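Long-range contacts in polar amino acid ABC uptake transporter substrate binding protein (PDB 3HV1), which probably captures polar amino acids outside the cell membrane and hands them to an ABC transporter for uptake, as family 3 solute-binding proteins do: residues V32-E37 / I44-D49; I25-T30 / W64-W69; I81-N86 / V213-V218. One frame throughout, in Å; residues are numbered along the deposited sequence.

Contact 1. Residues V32-E37 / I44-D49; sequences VPMGYE and IGFDID
Tyr-36 and Ile-44 meet because both take the crowded first torsion, each branch lying between its own backbone N and carbonyl carbon (chi1 57° for the tyrosine, 59° for CG1 of the isoleucine). The two side chains therefore lean over the hydrogen-bonded antiparallel pair they form. Ile-44 CG1 lies over one face of the phenol ring, 4.0 Å from its centroid, a CH-pi contact, and its CD1 reaches on toward the hydroxyl end. Val-32 CG2 covers the opposite face, so the flat ring is sandwiched between two branched aliphatic groups. Beneath them the backbone bonds run both ways: Tyr-36 N donates to Ile-44 O at 2.8 Å, and Ile-44 N returns the bond to Tyr-36 O at 2.9 Å.

Past this bridged pair the second segment turns into a helix, with Gly-45 at its N-cap. Its backbone angles and the closeness of Gly-35 and of the Met-34 carbonyl leave no room for a side chain, which is why glycine suits the place. Two N-H groups of the helix's first turn are taken up by carbonyls of the loop that leads into strand 35-37: Phe-46 N bonds to Pro-33 O at 2.9 Å, and Asp-47 N reaches a lone pair of Met-34 O at 2.8 Å, though the bond is bent to 131° at the hydrogen. Met-34, a selenomethionine, is bent at chi2 and chi3, which brings its CE to 3.4 Å from Asp-47 OD2. That carboxylate oxygen accepts from Gly-87 N.

The contact thus joins the three-stranded antiparallel sheet to the start of helix 46-56. Helix 183-192 packs on Val-32, Pro-33, Met-34 and Tyr-36, while helix 238-247 covers Pro-33, Tyr-36 and Phe-46.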
loop_
_atom_site.group_PDB
_atom_site.type_symbol
_atom_site.label_atom_id
_atom_site.label_comp_id
_atom_site.label_asym_id
_atom_site.label_seq_id
_atom_site.Cartn_x
_atom_site.Cartn_y
_atom_site.Cartn_z
ATOM N N VAL A 32 -17.484 16.736 8.947
ATOM C CA VAL A 32 -16.411 17.550 9.519
ATOM C C VAL A 32 -15.332 16.538 9.920
ATOM O O VAL A 32 -15.656 15.459 10.414
ATOM C CB VAL A 32 -16.878 18.284 10.794
ATOM C CG1 VAL A 32 -15.770 19.197 11.306
ATOM C CG2 VAL A 32 -18.140 19.082 10.509
ATOM N N PRO A 33 -14.043 16.863 9.716
ATOM C CA PRO A 33 -13.498 18.090 9.137
ATOM C C PRO A 33 -13.004 17.878 7.706
ATOM O O PRO A 33 -12.285 18.713 7.172
ATOM C CB PRO A 33 -12.335 18.386 10.064
ATOM C CG PRO A 33 -11.732 17.002 10.195
ATOM C CD PRO A 33 -12.956 16.078 10.340
HETATM N N MSE A 34 -13.387 16.772 7.081
HETATM C CA MSE A 34 -12.910 16.495 5.736
HETATM C C MSE A 34 -13.528 17.363 4.649
HETATM O O MSE A 34 -12.836 17.845 3.753
HETATM C CB MSE A 34 -13.117 15.017 5.428
HETATM C CG MSE A 34 -12.506 14.093 6.479
HETATM SE SE MSE A 34 -10.638 14.437 6.893
HETATM C CE MSE A 34 -9.927 13.552 5.381
ATOM N N GLY A 35 -14.835 17.565 4.734
ATOM C CA GLY A 35 -15.521 18.384 3.749
ATOM C C GLY A 35 -16.917 18.586 4.298
ATOM O O GLY A 35 -17.637 17.616 4.529
ATOM N N TYR A 36 -17.296 19.835 4.515
ATOM C CA TYR A 36 -18.604 20.101 5.073
ATOM C C TYR A 36 -19.108 21.504 4.791
ATOM O O TYR A 36 -18.353 22.395 4.402
ATOM C CB TYR A 36 -18.571 19.845 6.586
ATOM C CG TYR A 36 -17.523 20.655 7.333
ATOM C CD1 TYR A 36 -17.856 21.851 7.971
ATOM C CD2 TYR A 36 -16.193 20.226 7.397
ATOM C CE1 TYR A 36 -16.894 22.595 8.660
ATOM C CE2 TYR A 36 -15.227 20.964 8.080
ATOM C CZ TYR A 36 -15.582 22.142 8.708
ATOM O OH TYR A 36 -14.630 22.865 9.388
ATOM N N GLU A 37 -20.408 21.686 4.985
ATOM C CA GLU A 37 -21.028 22.979 4.770
ATOM C C GLU A 37 -21.037 23.737 6.092
ATOM O O GLU A 37 -21.488 23.217 7.111
ATOM C CB GLU A 37 -22.451 22.795 4.239
ATOM C CG GLU A 37 -23.283 24.056 4.300
ATOM C CD GLU A 37 -24.541 23.967 3.472
ATOM O OE1 GLU A 37 -25.105 22.858 3.363
ATOM O OE2 GLU A 37 -24.968 25.015 2.941
ATOM N N ILE A 44 -16.067 23.732 3.196
ATOM C CA ILE A 44 -14.678 23.780 3.615
ATOM C C ILE A 44 -14.243 22.443 4.193
ATOM O O ILE A 44 -15.074 21.600 4.505
ATOM C CB ILE A 44 -14.457 24.856 4.702
ATOM C CG1 ILE A 44 -15.342 24.547 5.915
ATOM C CG2 ILE A 44 -14.776 26.253 4.150
ATOM C CD1 ILE A 44 -15.027 25.379 7.126
ATOM N N GLY A 45 -12.937 22.245 4.333
ATOM C CA GLY A 45 -12.477 20.994 4.909
ATOM C C GLY A 45 -11.109 20.596 4.404
ATOM O O GLY A 45 -10.615 21.170 3.436
ATOM N N PHE A 46 -10.496 19.620 5.062
ATOM C CA PHE A 46 -9.178 19.163 4.645
ATOM C C PHE A 46 -9.213 18.656 3.206
ATOM O O PHE A 46 -8.374 19.034 2.392
ATOM C CB PHE A 46 -8.673 18.032 5.550
ATOM C CG PHE A 46 -7.367 17.440 5.094
ATOM C CD1 PHE A 46 -6.177 18.138 5.269
ATOM C CD2 PHE A 46 -7.328 16.192 4.468
ATOM C CE1 PHE A 46 -4.963 17.602 4.829
ATOM C CE2 PHE A 46 -6.109 15.645 4.019
ATOM C CZ PHE A 46 -4.928 16.357 4.203
ATOM N N ASP A 47 -10.177 17.793 2.901
ATOM C CA ASP A 47 -10.290 17.228 1.564
ATOM C C ASP A 47 -10.571 18.288 0.507
ATOM O O ASP A 47 -10.073 18.199 -0.610
ATOM C CB ASP A 47 -11.368 16.136 1.519
ATOM C CG ASP A 47 -10.868 14.814 2.037
ATOM O OD1 ASP A 47 -9.648 14.562 1.924
ATOM O OD2 ASP A 47 -11.690 14.015 2.543
ATOM N N ILE A 48 -11.356 19.297 0.861
ATOM C CA ILE A 48 -11.659 20.355 -0.078
ATOM C C ILE A 48 -10.364 21.115 -0.368
ATOM O O ILE A 48 -10.033 21.363 -1.527
ATOM C CB ILE A 48 -12.779 21.277 0.488
ATOM C CG1 ILE A 48 -14.069 20.449 0.602
ATOM C CG2 ILE A 48 -13.000 22.488 -0.415
ATOM C CD1 ILE A 48 -15.303 21.228 1.036
ATOM N N ASP A 49 -9.609 21.465 0.669
ATOM C CA ASP A 49 -8.357 22.161 0.414
ATOM C C ASP A 49 -7.396 21.287 -0.376
ATOM O O ASP A 49 -6.747 21.765 -1.306
ATOM C CB ASP A 49 -7.679 22.603 1.717
ATOM C CG ASP A 49 -8.288 23.878 2.276
ATOM O OD1 ASP A 49 -9.182 24.452 1.615
ATOM O OD2 ASP A 49 -7.870 24.304 3.364
#

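Contact 2. Residues I25-T30 / W64-W69; sequences IGFDAT and WQAIDW
Three backbone bonds join Ile-25, Phe-27, Gln-65 and Ile-67 in a parallel ladder. Gln-65 N donates to Ile-25 O at 2.8 Å in an almost straight bond, Phe-27 N turns back to Gln-65 O at 3.1 Å, and Ile-67 N closes the series on Phe-27 O at 2.9 Å. Gly-26, with no side chain, lets Ile-67 lie close against the backbone. Beyond the strands a water carries the pairing on, accepting from Ala-29 N and donating to Ile-67 O.

Aromatic contacts fill the face that bears Ile-25, Phe-27, Trp-64 and Ala-66. The Ile-25 side chain lies alongside the Trp-64 indole, its CB over the six-membered ring and its CG2 3.4 Å from CZ3. The same indole turns an edge toward the Phe-27 face in an offset edge-to-face pair, with planes at 89°. Phe-27 reaches across the strand because its CG sits between N and the carbonyl carbon (chi1 71°), which sets CZ against the methyl of Ala-66, a residue small enough to admit the ring. Ala-29 CB meets that methyl too, at 3.9 Å.

Polar and mixed contacts occupy the turn that follows. Asp-28 lays its CB over one face of the Trp-69 ring, 3.7 Å from CE3. Its OD1 accepts from Thr-30 N, making an Asx turn, and from Thr-30 OG1 as well, both from the same face of the carboxylate plane. Trp-69 stacks on His-263, from the C-terminal histidine tag of the second subunit.

Strand 22-27 lies between strands 61-66 and 83-84 in the main sheet. Parallel neighbours 22-27 and 61-66 are connected through helix 46-56, which packs on Ile-25 and on Trp-64, whose NE1 bonds to Asn-52: a beta-alpha-beta crossover.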
loop_
_atom_site.group_PDB
_atom_site.type_symbol
_atom_site.label_atom_id
_atom_site.label_comp_id
_atom_site.label_asym_id
_atom_site.label_seq_id
_atom_site.Cartn_x
_atom_site.Cartn_y
_atom_site.Cartn_z
ATOM N N ILE A 25 -16.727 16.855 -7.878
ATOM C CA ILE A 25 -16.446 15.958 -6.769
ATOM C C ILE A 25 -17.592 15.932 -5.774
ATOM O O ILE A 25 -18.090 16.978 -5.345
ATOM C CB ILE A 25 -15.146 16.387 -6.044
ATOM C CG1 ILE A 25 -14.010 16.491 -7.073
ATOM C CG2 ILE A 25 -14.808 15.379 -4.939
ATOM C CD1 ILE A 25 -12.667 16.903 -6.484
ATOM N N GLY A 26 -18.014 14.724 -5.419
ATOM C CA GLY A 26 -19.106 14.573 -4.480
ATOM C C GLY A 26 -18.613 14.366 -3.064
ATOM O O GLY A 26 -17.612 13.685 -2.844
ATOM N N PHE A 27 -19.325 14.943 -2.106
ATOM C CA PHE A 27 -18.953 14.816 -0.703
ATOM C C PHE A 27 -20.177 14.867 0.194
ATOM O O PHE A 27 -21.235 15.332 -0.212
ATOM C CB PHE A 27 -17.996 15.944 -0.308
ATOM C CG PHE A 27 -18.648 17.302 -0.232
ATOM C CD1 PHE A 27 -18.825 17.934 0.995
ATOM C CD2 PHE A 27 -19.089 17.946 -1.383
ATOM C CE1 PHE A 27 -19.432 19.183 1.075
ATOM C CE2 PHE A 27 -19.694 19.190 -1.315
ATOM C CZ PHE A 27 -19.868 19.811 -0.082
ATOM N N ASP A 28 -20.008 14.377 1.417
ATOM C CA ASP A 28 -21.061 14.381 2.425
ATOM C C ASP A 28 -20.937 15.730 3.142
ATOM O O ASP A 28 -19.970 15.958 3.863
ATOM C CB ASP A 28 -20.816 13.227 3.403
ATOM C CG ASP A 28 -21.845 13.162 4.516
ATOM O OD1 ASP A 28 -22.479 14.194 4.817
ATOM O OD2 ASP A 28 -21.998 12.070 5.105
ATOM N N ALA A 29 -21.913 16.615 2.944
ATOM C CA ALA A 29 -21.898 17.956 3.543
ATOM C C ALA A 29 -21.857 18.034 5.066
ATOM O O ALA A 29 -21.737 19.119 5.628
ATOM C CB ALA A 29 -23.088 18.761 3.042
ATOM N N THR A 30 -21.960 16.899 5.738
ATOM C CA THR A 30 -21.929 16.905 7.196
ATOM C C THR A 30 -20.626 16.331 7.742
ATOM O O THR A 30 -20.415 16.313 8.953
ATOM C CB THR A 30 -23.061 16.045 7.780
ATOM O OG1 THR A 30 -22.769 14.663 7.541
ATOM C CG2 THR A 30 -24.402 16.393 7.129
ATOM N N TRP A 64 -17.770 21.399 -6.442
ATOM C CA TRP A 64 -18.095 20.601 -5.271
ATOM C C TRP A 64 -19.593 20.340 -5.163
ATOM O O TRP A 64 -20.393 21.265 -5.090
ATOM C CB TRP A 64 -17.570 21.292 -4.012
ATOM C CG TRP A 64 -16.063 21.184 -3.887
ATOM C CD1 TRP A 64 -15.130 22.135 -4.204
ATOM C CD2 TRP A 64 -15.331 20.038 -3.437
ATOM N NE1 TRP A 64 -13.855 21.648 -3.970
ATOM C CE2 TRP A 64 -13.954 20.365 -3.501
ATOM C CE3 TRP A 64 -15.704 18.766 -2.989
ATOM C CZ2 TRP A 64 -12.954 19.459 -3.133
ATOM C CZ3 TRP A 64 -14.704 17.863 -2.623
ATOM C CH2 TRP A 64 -13.345 18.219 -2.697
ATOM N N GLN A 65 -19.954 19.066 -5.151
ATOM C CA GLN A 65 -21.350 18.667 -5.090
ATOM C C GLN A 65 -21.706 17.910 -3.815
ATOM O O GLN A 65 -21.247 16.794 -3.599
ATOM C CB GLN A 65 -21.673 17.801 -6.308
ATOM C CG GLN A 65 -23.117 17.351 -6.402
ATOM C CD GLN A 65 -24.057 18.504 -6.657
ATOM O OE1 GLN A 65 -23.958 19.190 -7.677
ATOM N NE2 GLN A 65 -24.975 18.732 -5.726
ATOM N N ALA A 66 -22.519 18.521 -2.963
ATOM C CA ALA A 66 -22.943 17.842 -1.740
ATOM C C ALA A 66 -23.895 16.753 -2.224
ATOM O O ALA A 66 -24.798 17.031 -3.006
ATOM C CB ALA A 66 -23.668 18.821 -0.808
ATOM N N ILE A 67 -23.697 15.518 -1.777
ATOM C CA ILE A 67 -24.554 14.426 -2.222
ATOM C C ILE A 67 -25.137 13.608 -1.076
ATOM O O ILE A 67 -24.723 13.744 0.072
ATOM C CB ILE A 67 -23.782 13.437 -3.113
ATOM C CG1 ILE A 67 -22.662 12.778 -2.293
ATOM C CG2 ILE A 67 -23.209 14.155 -4.326
ATOM C CD1 ILE A 67 -21.906 11.679 -3.027
ATOM N N ASP A 68 -26.124 12.777 -1.396
ATOM C CA ASP A 68 -26.696 11.882 -0.401
ATOM C C ASP A 68 -25.573 10.848 -0.362
ATOM O O ASP A 68 -25.359 10.133 -1.340
ATOM C CB ASP A 68 -27.989 11.243 -0.922
ATOM C CG ASP A 68 -28.600 10.267 0.070
ATOM O OD1 ASP A 68 -27.856 9.398 0.579
ATOM O OD2 ASP A 68 -29.823 10.365 0.334
ATOM N N TRP A 69 -24.842 10.786 0.747
ATOM C CA TRP A 69 -23.704 9.870 0.859
ATOM C C TRP A 69 -23.998 8.418 0.480
ATOM O O TRP A 69 -23.172 7.757 -0.151
ATOM C CB TRP A 69 -23.115 9.938 2.276
ATOM C CG TRP A 69 -21.725 9.342 2.408
ATOM C CD1 TRP A 69 -21.349 8.335 3.248
ATOM C CD2 TRP A 69 -20.540 9.734 1.696
ATOM N NE1 TRP A 69 -20.006 8.073 3.105
ATOM C CE2 TRP A 69 -19.485 8.914 2.159
ATOM C CE3 TRP A 69 -20.266 10.694 0.714
ATOM C CZ2 TRP A 69 -18.170 9.024 1.670
ATOM C CZ3 TRP A 69 -18.955 10.803 0.225
ATOM C CH2 TRP A 69 -17.928 9.969 0.709
HETATM O O HOH W 1 -24.324 16.140 1.747
#

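Contact 3. Residues I81-N86 / V213-V218; sequences IDLIWN and VGARKV
Arg-216 holds the shortest polar bond across the contact, from NH1 to Ile-81 O at 2.7 Å, the acceptor lying in the guanidinium plane. NH2 extends the grip to Asp-82, reaching OD1 at 2.9 Å in a salt bridge whose N-H...O bond is nearly straight. The carboxylate stands almost perpendicular to the guanidinium, with planes 82° apart, and is met on its anti side. A bend at chi3 (-68°) turns the long arginine chain back toward the 81-82 backbone. A water above the centre of the guanidinium accepts from Arg-216 N and donates to Asp-82 O, a second link between the same residues.

Farther along, Ile-84 and Gly-214 form a hydrogen-bonded antiparallel pair: Ile-84 N to Gly-214 O measures 2.9 Å and Gly-214 N to Ile-84 O 3.1 Å. Val-213 then sets its CG2 over the Trp-85 indole face, close to the CD2-CE2 bond and 3.4 Å from the centroid of the six-membered ring. A beta-branched valine suits this place, since one methyl sits over that face and the other, CG1, at its rim by CE3. Leu-83 CD2 presses on the methyl of Ala-215 at 3.3 Å, tighter than usual, where a small residue fits. Helix 220-236 packs against Leu-83, Trp-85 and Ala-215.

Both charges are buried here and each has further partners: Arg-216 NH1 also donates to Leu-76 O, and Asp-82 OD2 accepts from Lys-24 N. Mutual neutralisation probably keeps aspartate and arginine ionised, so that this pair ties strand 209-215, from late in the chain, to the loop before strand 83-84.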
loop_
_atom_site.group_PDB
_atom_site.type_symbol
_atom_site.label_atom_id
_atom_site.label_comp_id
_atom_site.label_asym_id
_atom_site.label_seq_id
_atom_site.Cartn_x
_atom_site.Cartn_y
_atom_site.Cartn_z
ATOM N N ILE A 81 -21.171 12.692 -10.660
ATOM C CA ILE A 81 -19.940 13.186 -10.041
ATOM C C ILE A 81 -18.804 12.417 -10.693
ATOM O O ILE A 81 -19.018 11.356 -11.281
ATOM C CB ILE A 81 -19.884 12.957 -8.509
ATOM C CG1 ILE A 81 -19.937 11.458 -8.191
ATOM C CG2 ILE A 81 -20.981 13.755 -7.827
ATOM C CD1 ILE A 81 -19.968 11.144 -6.691
ATOM N N ASP A 82 -17.597 12.956 -10.587
ATOM C CA ASP A 82 -16.435 12.330 -11.190
ATOM C C ASP A 82 -15.511 11.676 -10.155
ATOM O O ASP A 82 -14.691 10.827 -10.489
ATOM C CB ASP A 82 -15.654 13.375 -11.995
ATOM C CG ASP A 82 -16.510 14.043 -13.069
ATOM O OD1 ASP A 82 -17.213 13.309 -13.802
ATOM O OD2 ASP A 82 -16.465 15.290 -13.182
ATOM N N LEU A 83 -15.662 12.079 -8.899
ATOM C CA LEU A 83 -14.836 11.557 -7.823
ATOM C C LEU A 83 -15.573 11.590 -6.504
ATOM O O LEU A 83 -16.386 12.472 -6.267
ATOM C CB LEU A 83 -13.574 12.405 -7.655
ATOM C CG LEU A 83 -12.560 12.534 -8.787
ATOM C CD1 LEU A 83 -11.527 13.593 -8.410
ATOM C CD2 LEU A 83 -11.905 11.199 -9.034
ATOM N N ILE A 84 -15.276 10.610 -5.659
ATOM C CA ILE A 84 -15.830 10.523 -4.321
ATOM C C ILE A 84 -14.605 10.879 -3.465
ATOM O O ILE A 84 -13.663 10.094 -3.369
ATOM C CB ILE A 84 -16.278 9.088 -3.987
ATOM C CG1 ILE A 84 -17.404 8.656 -4.931
ATOM C CG2 ILE A 84 -16.756 9.012 -2.548
ATOM C CD1 ILE A 84 -17.907 7.247 -4.655
ATOM N N TRP A 85 -14.622 12.060 -2.864
ATOM C CA TRP A 85 -13.493 12.532 -2.073
ATOM C C TRP A 85 -14.052 13.229 -0.836
ATOM O O TRP A 85 -14.450 14.390 -0.900
ATOM C CB TRP A 85 -12.679 13.514 -2.921
ATOM C CG TRP A 85 -11.299 13.811 -2.393
ATOM C CD1 TRP A 85 -10.900 13.805 -1.082
ATOM C CD2 TRP A 85 -10.148 14.183 -3.159
ATOM N NE1 TRP A 85 -9.574 14.151 -0.987
ATOM C CE2 TRP A 85 -9.085 14.387 -2.245
ATOM C CE3 TRP A 85 -9.908 14.362 -4.532
ATOM C CZ2 TRP A 85 -7.802 14.760 -2.657
ATOM C CZ3 TRP A 85 -8.629 14.735 -4.943
ATOM C CH2 TRP A 85 -7.590 14.929 -4.002
ATOM N N ASN A 86 -14.094 12.509 0.279
ATOM C CA ASN A 86 -14.639 13.038 1.531
ATOM C C ASN A 86 -14.396 11.967 2.600
ATOM O O ASN A 86 -15.342 11.393 3.140
ATOM C CB ASN A 86 -16.155 13.289 1.355
ATOM C CG ASN A 86 -16.792 14.006 2.539
ATOM O OD1 ASN A 86 -16.337 15.070 2.964
ATOM N ND2 ASN A 86 -17.869 13.434 3.058
ATOM N N VAL A 213 -9.042 8.493 -2.628
ATOM C CA VAL A 213 -10.060 9.051 -3.520
ATOM C C VAL A 213 -10.572 7.998 -4.501
ATOM O O VAL A 213 -9.784 7.258 -5.074
ATOM C CB VAL A 213 -9.473 10.227 -4.333
ATOM C CG1 VAL A 213 -10.578 10.935 -5.113
ATOM C CG2 VAL A 213 -8.778 11.204 -3.394
ATOM N N GLY A 214 -11.889 7.951 -4.696
ATOM C CA GLY A 214 -12.473 6.991 -5.614
ATOM C C GLY A 214 -12.932 7.638 -6.914
ATOM O O GLY A 214 -13.440 8.752 -6.903
ATOM N N ALA A 215 -12.734 6.942 -8.030
ATOM C CA ALA A 215 -13.139 7.438 -9.346
ATOM C C ALA A 215 -13.630 6.259 -10.167
ATOM O O ALA A 215 -13.416 5.104 -9.794
ATOM C CB ALA A 215 -11.958 8.091 -10.053
ATOM N N ARG A 216 -14.293 6.540 -11.282
ATOM C CA ARG A 216 -14.766 5.455 -12.133
ATOM C C ARG A 216 -13.545 4.632 -12.550
ATOM O O ARG A 216 -12.465 5.182 -12.770
ATOM C CB ARG A 216 -15.504 6.016 -13.353
ATOM C CG ARG A 216 -16.937 6.467 -13.033
ATOM C CD ARG A 216 -17.636 7.040 -14.256
ATOM N NE ARG A 216 -17.046 8.301 -14.687
ATOM C CZ ARG A 216 -17.328 9.488 -14.156
ATOM N NH1 ARG A 216 -18.203 9.591 -13.164
ATOM N NH2 ARG A 216 -16.728 10.573 -14.617
ATOM N N LYS A 217 -13.708 3.316 -12.642
ATOM C CA LYS A 217 -12.595 2.444 -13.009
ATOM C C LYS A 217 -11.946 2.794 -14.343
ATOM O O LYS A 217 -10.752 2.553 -14.538
ATOM C CB LYS A 217 -13.059 0.985 -13.035
ATOM C CG LYS A 217 -13.491 0.458 -11.688
ATOM C CD LYS A 217 -13.818 -1.023 -11.761
ATOM C CE LYS A 217 -13.834 -1.635 -10.385
ATOM N NZ LYS A 217 -12.487 -1.536 -9.750
ATOM N N VAL A 218 -12.731 3.357 -15.261
ATOM C CA VAL A 218 -12.226 3.737 -16.580
ATOM C C VAL A 218 -11.299 4.954 -16.544
ATOM O O VAL A 218 -10.475 5.136 -17.437
ATOM C CB VAL A 218 -13.387 4.051 -17.554
ATOM C CG1 VAL A 218 -14.160 2.780 -17.867
ATOM C CG2 VAL A 218 -14.318 5.105 -16.941
HETATM O O HOH W 2 -14.464 9.097 -12.594
#

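How the contacts relate
From the N terminus, strand 22-27 opens contact 2, whose loop of 33 residues returns with strand 61-66. Within that excursion contact 1 closes a much shorter loop, tying the small antiparallel sheet to the start of helix 46-56; the helix then leads on to strand 61-66. Contact 3 begins only after both have closed and spans 126 residues, so it is in series with them and crosses neither. It brings strand 209-215 back beside strand 83-84, which also neighbours strand 22-27 through a backbone hydrogen bond between Gly-26 N and Leu-83 O. A backbone hydrogen bond between Glu-37 N and Ala-29 O joins contacts 1 and 2, while a weak one from Trp-85 NE1 to Asp-47 OD1 links contacts 1 and 3.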